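PDB 7BY3: ribonuclease VapC from Klebsiella pneumoniae, which is probably the toxic component of a toxin-antitoxin system, a PIN-domain ribonuclease that uses magnesium to cleave RNA. Local coordinates for residues B[13-18]-B[105-110]; B[6-11]-B[28-33]. All coordinates share one frame; numbering follows the deposited sequence.

Contact 1: B[13-18]-B[105-110]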
loop_
_atom_site.group_PDB
_atom_site.type_symbol
_atom_site.label_atom_id
_atom_site.label_comp_id
_atom_site.label_asym_id
_atom_site.label_seq_id
_atom_site.Cartn_x
_atom_site.Cartn_y
_atom_site.Cartn_z
ATOM N N LEU B 13 -10.875 7.981 12.584
ATOM C CA LEU B 13 -12.028 7.664 11.748
ATOM C C LEU B 13 -12.901 6.603 12.411
ATOM O O LEU B 13 -14.127 6.715 12.419
ATOM C CB LEU B 13 -11.579 7.192 10.363
ATOM C CG LEU B 13 -11.140 8.266 9.365
ATOM C CD1 LEU B 13 -10.796 7.629 8.035
ATOM C CD2 LEU B 13 -12.226 9.304 9.180
ATOM N N ILE B 14 -12.261 5.579 12.968
ATOM C CA ILE B 14 -12.963 4.531 13.701
ATOM C C ILE B 14 -13.747 5.121 14.869
ATOM O O ILE B 14 -14.912 4.785 15.079
ATOM C CB ILE B 14 -11.986 3.460 14.229
ATOM C CG1 ILE B 14 -11.344 2.707 13.064
ATOM C CG2 ILE B 14 -12.704 2.480 15.142
ATOM C CD1 ILE B 14 -12.341 1.974 12.193
ATOM N N ASP B 15 -13.101 6.010 15.616
ATOM C CA ASP B 15 -13.740 6.707 16.726
ATOM C C ASP B 15 -14.987 7.452 16.275
ATOM O O ASP B 15 -16.018 7.415 16.944
ATOM C CB ASP B 15 -12.769 7.687 17.377
ATOM C CG ASP B 15 -12.151 7.144 18.645
ATOM O OD1 ASP B 15 -12.524 6.028 19.063
ATOM O OD2 ASP B 15 -11.289 7.833 19.224
ATOM N N LEU B 16 -14.882 8.127 15.136
ATOM C CA LEU B 16 -15.991 8.901 14.597
ATOM C C LEU B 16 -17.185 8.021 14.259
ATOM O O LEU B 16 -18.300 8.280 14.710
ATOM C CB LEU B 16 -15.557 9.671 13.350
ATOM C CG LEU B 16 -16.714 10.363 12.629
ATOM C CD1 LEU B 16 -17.117 11.637 13.358
ATOM C CD2 LEU B 16 -16.358 10.644 11.183
ATOM N N PHE B 17 -16.946 6.984 13.461
ATOM C CA PHE B 17 -18.014 6.082 13.042
ATOM C C PHE B 17 -18.624 5.354 14.234
ATOM O O PHE B 17 -19.799 4.993 14.214
ATOM C CB PHE B 17 -17.498 5.070 12.018
ATOM C CG PHE B 17 -17.175 5.673 10.683
ATOM C CD1 PHE B 17 -18.156 6.314 9.945
ATOM C CD2 PHE B 17 -15.895 5.593 10.161
ATOM C CE1 PHE B 17 -17.863 6.870 8.714
ATOM C CE2 PHE B 17 -15.596 6.146 8.932
ATOM C CZ PHE B 17 -16.581 6.786 8.206
ATOM N N SER B 18 -17.822 5.158 15.275
ATOM C CA SER B 18 -18.290 4.489 16.482
ATOM C C SER B 18 -19.034 5.462 17.391
ATOM O O SER B 18 -19.545 5.078 18.442
ATOM C CB SER B 18 -17.119 3.851 17.231
ATOM O OG SER B 18 -16.496 2.854 16.438
ATOM N N ILE B 105 -2.523 13.409 12.491
ATOM C CA ILE B 105 -3.333 13.437 13.695
ATOM C C ILE B 105 -3.681 12.012 14.082
ATOM O O ILE B 105 -4.333 11.290 13.329
ATOM C CB ILE B 105 -4.616 14.270 13.515
ATOM C CG1 ILE B 105 -4.289 15.617 12.877
ATOM C CG2 ILE B 105 -5.280 14.521 14.846
ATOM C CD1 ILE B 105 -4.529 15.647 11.407
ATOM N N THR B 106 -3.219 11.610 15.258
ATOM C CA THR B 106 -3.384 10.246 15.730
ATOM C C THR B 106 -3.511 10.225 17.244
ATOM O O THR B 106 -2.988 11.100 17.931
ATOM C CB THR B 106 -2.199 9.355 15.300
ATOM O OG1 THR B 106 -2.341 8.050 15.875
ATOM C CG2 THR B 106 -0.881 9.963 15.754
ATOM N N ARG B 107 -4.213 9.226 17.762
ATOM C CA ARG B 107 -4.309 9.049 19.202
ATOM C C ARG B 107 -3.122 8.275 19.750
ATOM O O ARG B 107 -3.018 8.074 20.960
ATOM C CB ARG B 107 -5.599 8.325 19.578
ATOM C CG ARG B 107 -6.632 9.203 20.244
ATOM C CD ARG B 107 -7.786 8.375 20.774
ATOM N NE ARG B 107 -8.634 7.893 19.691
ATOM C CZ ARG B 107 -8.558 6.671 19.179
ATOM N NH1 ARG B 107 -9.359 6.310 18.193
ATOM N NH2 ARG B 107 -7.688 5.811 19.665
ATOM N N ASN B 108 -2.215 7.855 18.874
ATOM C CA ASN B 108 -1.145 6.974 19.309
ATOM C C ASN B 108 0.071 7.793 19.726
ATOM O O ASN B 108 0.845 8.264 18.893
ATOM C CB ASN B 108 -0.799 6.003 18.171
ATOM C CG ASN B 108 0.208 4.946 18.573
ATOM O OD1 ASN B 108 0.578 4.826 19.740
ATOM N ND2 ASN B 108 0.653 4.162 17.598
ATOM N N THR B 109 0.229 7.937 21.039
ATOM C CA THR B 109 1.352 8.648 21.640
ATOM C C THR B 109 2.553 7.741 21.834
ATOM O O THR B 109 3.699 8.166 21.701
ATOM C CB THR B 109 0.961 9.266 22.990
ATOM O OG1 THR B 109 0.582 8.229 23.902
ATOM C CG2 THR B 109 -0.204 10.224 22.811
ATOM N N LYS B 110 2.262 6.488 22.170
ATOM C CA LYS B 110 3.281 5.492 22.476
ATOM C C LYS B 110 4.296 5.380 21.348
ATOM O O LYS B 110 5.504 5.397 21.578
ATOM C CB LYS B 110 2.621 4.137 22.738
ATOM C CG LYS B 110 3.560 3.059 23.236
ATOM C CD LYS B 110 2.789 1.804 23.608
ATOM C CE LYS B 110 3.703 0.596 23.695
ATOM N NZ LYS B 110 4.889 0.734 22.805
#
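Asp15, on the last turns of helix 10-17, and Arg107, in the loop that follows strand 103-105, reach for one another from opposite directions and form a buried salt bridge. Both hydrogen bonds go to one carboxylate oxygen: Asp15 OD2 lies 2.7 Å from Arg107 NH1 and equally close to NE of the same arginine, while Asp15 OD1 stays 3.3 Å from NH1, unbonded to it. The two groups therefore do not form the flat, two-oxygen pairing often made by these residues. Their planes are turned 45° apart, and both N-H bonds are weak because they point poorly at the oxygen. A bend at chi3 (-73°) in the arginine chain brings NE and NH1 round to the acid. Arginine suits the place because its long arm spans backbones whose nearest CA atoms, those of Asp15 and Arg107, are 10.0 Å apart. Tyr122 OH also bonds to Asp15 OD2, and a long, weak ion pair joins OD1 to Arg20. In the alpha/beta layout of the PIN domain, the bridge ties the first helix to the chain leaving a central parallel strand.

Hydrogen bonds within each segment shape the two backbones. Ser18 OG meets Ile14 O at 2.8 Å from above the carbonyl plane, while Ser18 N approaches that oxygen from the other face. Serine, with its short hydroxyl, can fold back this way where the helix stops. In the loop, Thr106 OG1 accepts from Asn108 N at 3.0 Å, an ST turn with a fairly straight 160° bond. Asn108 then N-caps helix 109-112, its side chain capping a backbone N, a role to which its short amide is well fitted.

Helices 21-28, 38-50 and 54-61 pack on Leu13, Leu16 and Phe17, while another protein chain touches Ile14, Leu16 and Arg107.

Contact 2: B[6-11]-B[28-33]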
loop_
_atom_site.group_PDB
_atom_site.type_symbol
_atom_site.label_atom_id
_atom_site.label_comp_id
_atom_site.label_asym_id
_atom_site.label_seq_id
_atom_site.Cartn_x
_atom_site.Cartn_y
_atom_site.Cartn_z
ATOM N N ALA B 6 -4.437 18.434 6.884
ATOM C CA ALA B 6 -4.471 17.347 7.851
ATOM C C ALA B 6 -4.559 15.958 7.221
ATOM O O ALA B 6 -5.311 15.736 6.273
ATOM C CB ALA B 6 -5.635 17.556 8.798
ATOM N N LEU B 7 -3.775 15.032 7.767
ATOM C CA LEU B 7 -3.901 13.610 7.461
ATOM C C LEU B 7 -4.336 12.876 8.725
ATOM O O LEU B 7 -3.667 12.955 9.754
ATOM C CB LEU B 7 -2.585 13.032 6.935
ATOM C CG LEU B 7 -2.631 11.560 6.515
ATOM C CD1 LEU B 7 -2.881 11.431 5.024
ATOM C CD2 LEU B 7 -1.361 10.831 6.910
ATOM N N PHE B 8 -5.455 12.165 8.650
ATOM C CA PHE B 8 -6.021 11.521 9.830
ATOM C C PHE B 8 -5.733 10.025 9.882
ATOM O O PHE B 8 -5.976 9.300 8.919
ATOM C CB PHE B 8 -7.528 11.769 9.893
ATOM C CG PHE B 8 -7.890 13.152 10.353
ATOM C CD1 PHE B 8 -8.046 14.182 9.443
ATOM C CD2 PHE B 8 -8.060 13.423 11.699
ATOM C CE1 PHE B 8 -8.372 15.456 9.866
ATOM C CE2 PHE B 8 -8.385 14.694 12.128
ATOM C CZ PHE B 8 -8.542 15.711 11.210
ATOM N N ASP B 9 -5.212 9.578 11.020
ATOM C CA ASP B 9 -4.895 8.172 11.239
ATOM C C ASP B 9 -6.171 7.359 11.436
ATOM O O ASP B 9 -7.229 7.909 11.744
ATOM C CB ASP B 9 -3.965 8.017 12.446
ATOM C CG ASP B 9 -3.261 6.671 12.477
ATOM O OD1 ASP B 9 -3.434 5.883 11.525
ATOM O OD2 ASP B 9 -2.525 6.407 13.452
ATOM N N THR B 10 -6.058 6.049 11.245
ATOM C CA THR B 10 -7.202 5.142 11.257
ATOM C C THR B 10 -8.044 5.216 12.533
ATOM O O THR B 10 -9.273 5.180 12.470
ATOM C CB THR B 10 -6.740 3.680 11.060
ATOM O OG1 THR B 10 -5.869 3.601 9.924
ATOM C CG2 THR B 10 -7.932 2.761 10.846
ATOM N N ASN B 11 -7.385 5.327 13.682
ATOM C CA ASN B 11 -8.080 5.288 14.968
ATOM C C ASN B 11 -9.086 6.426 15.156
ATOM O O ASN B 11 -10.063 6.282 15.893
ATOM C CB ASN B 11 -7.065 5.297 16.119
ATOM C CG ASN B 11 -6.085 6.456 16.032
ATOM O OD1 ASN B 11 -4.974 6.307 15.524
ATOM N ND2 ASN B 11 -6.495 7.614 16.531
ATOM N N GLU B 28 -13.254 18.381 12.780
ATOM C CA GLU B 28 -13.673 19.764 12.566
ATOM C C GLU B 28 -12.536 20.743 12.823
ATOM O O GLU B 28 -12.555 21.869 12.334
ATOM C CB GLU B 28 -14.861 20.120 13.463
ATOM C CG GLU B 28 -16.162 19.441 13.086
ATOM C CD GLU B 28 -17.298 19.809 14.020
ATOM O OE1 GLU B 28 -17.081 20.642 14.924
ATOM O OE2 GLU B 28 -18.409 19.263 13.851
ATOM N N ALA B 29 -11.540 20.299 13.581
ATOM C CA ALA B 29 -10.449 21.164 14.016
ATOM C C ALA B 29 -9.489 21.513 12.886
ATOM O O ALA B 29 -8.567 22.303 13.072
ATOM C CB ALA B 29 -9.691 20.513 15.154
ATOM N N TRP B 30 -9.700 20.913 11.721
ATOM C CA TRP B 30 -8.817 21.135 10.584
ATOM C C TRP B 30 -9.601 21.467 9.320
ATOM O O TRP B 30 -10.716 20.980 9.131
ATOM C CB TRP B 30 -7.937 19.904 10.365
ATOM C CG TRP B 30 -7.071 19.601 11.547
ATOM C CD1 TRP B 30 -7.418 18.886 12.654
ATOM C CD2 TRP B 30 -5.716 20.015 11.746
ATOM N NE1 TRP B 30 -6.362 18.825 13.530
ATOM C CE2 TRP B 30 -5.303 19.510 12.994
ATOM C CE3 TRP B 30 -4.808 20.759 10.987
ATOM C CZ2 TRP B 30 -4.026 19.727 13.501
ATOM C CZ3 TRP B 30 -3.540 20.972 11.493
ATOM C CH2 TRP B 30 -3.161 20.459 12.737
ATOM N N PRO B 31 -9.029 22.319 8.454
ATOM C CA PRO B 31 -9.725 22.702 7.222
ATOM C C PRO B 31 -9.820 21.569 6.202
ATOM O O PRO B 31 -8.819 20.910 5.925
ATOM C CB PRO B 31 -8.861 23.843 6.679
ATOM C CG PRO B 31 -7.496 23.547 7.194
ATOM C CD PRO B 31 -7.702 22.952 8.559
ATOM N N PRO B 32 -11.018 21.354 5.638
ATOM C CA PRO B 32 -11.197 20.452 4.496
ATOM C C PRO B 32 -10.529 21.049 3.262
ATOM O O PRO B 32 -10.395 22.271 3.210
ATOM C CB PRO B 32 -12.720 20.386 4.333
ATOM C CG PRO B 32 -13.217 21.652 4.946
ATOM C CD PRO B 32 -12.294 21.931 6.092
ATOM N N GLN B 33 -10.110 20.237 2.296
ATOM C CA GLN B 33 -10.256 18.786 2.318
ATOM C C GLN B 33 -9.111 18.132 3.081
ATOM O O GLN B 33 -7.944 18.428 2.832
ATOM C CB GLN B 33 -10.310 18.255 0.882
ATOM C CG GLN B 33 -10.437 16.749 0.737
ATOM C CD GLN B 33 -10.263 16.295 -0.704
ATOM O OE1 GLN B 33 -9.297 16.666 -1.372
ATOM N NE2 GLN B 33 -11.206 15.499 -1.193
#
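Ala6 and Phe8, two residues apart on strand 6-8, both press on the indole of Trp30, and they do so on the same face of it. The methyl of Ala6 sits 3.4 Å above the ring plane, offset toward the rim, and its CB also lies 3.6 Å from Trp30 CB. Alanine is apt here: a side chain of one carbon lets the tryptophan lie close to the strand, where the CA atoms of Ala6 and Trp30 are 6.4 Å apart. Phe8 comes in differently. With CG anti to its own carbonyl carbon (chi1 -76°), its ring leans back obliquely toward the Ala6 end of the strand and leads with the far end, CZ, 3.7 Å from Trp30 CD1. The result is an offset edge-to-face pair with the Trp30 five-membered ring, centroids 5.5 Å apart and planes at 85°. All the touching atoms are carbons, and the broad indole takes a methyl and a ring edge side by side.

Beyond the tryptophan the contact quickly thins. Ala29 and Pro31 are exposed, and the side chains of Pro31, Pro32 and Gln33 start away from the strand. The two prolines stiffen this outer part of the loop, and the peptide between Pro32 and Gln33 is cis, a rare form before a residue other than proline.

Residues 28-33 lead from helix 21-28 into strand 35-37. Backbone bonds from Ala6 and Phe8 to Ala35 set that strand beside 6-8, consistent with a beta-alpha-beta crossover. On its other edge strand 6-8 pairs with 103-105, whose Glu103 and Ile105 also touch Trp30, whereas Leu7 packs against helix 88-99.

The segments of contacts 1 and 2 alternate along the chain, and the contact centres lie about 10 Å apart. Strands 6-8 and 103-105 join them: Ile105 N is 3.0 Å from Leu7 O, a probable hydrogen bond, and Ile105 CD1 packs 3.4 Å from Ala6 CB. Helix 10-17, which starts in the 6-11 segment, carries the acid of contact 1. Asp9, in the 6-11 segment and a predicted magnesium ligand, is where the two meet. Thr106 OG1 stands 2.9 Å from Asp9 OD2, probably hydrogen-bonded and so placed to orient the carboxylate. The Arg107 side chain is about 7 Å from that of Asp9 and about 10 Å from that of Asp90, the other predicted ligand.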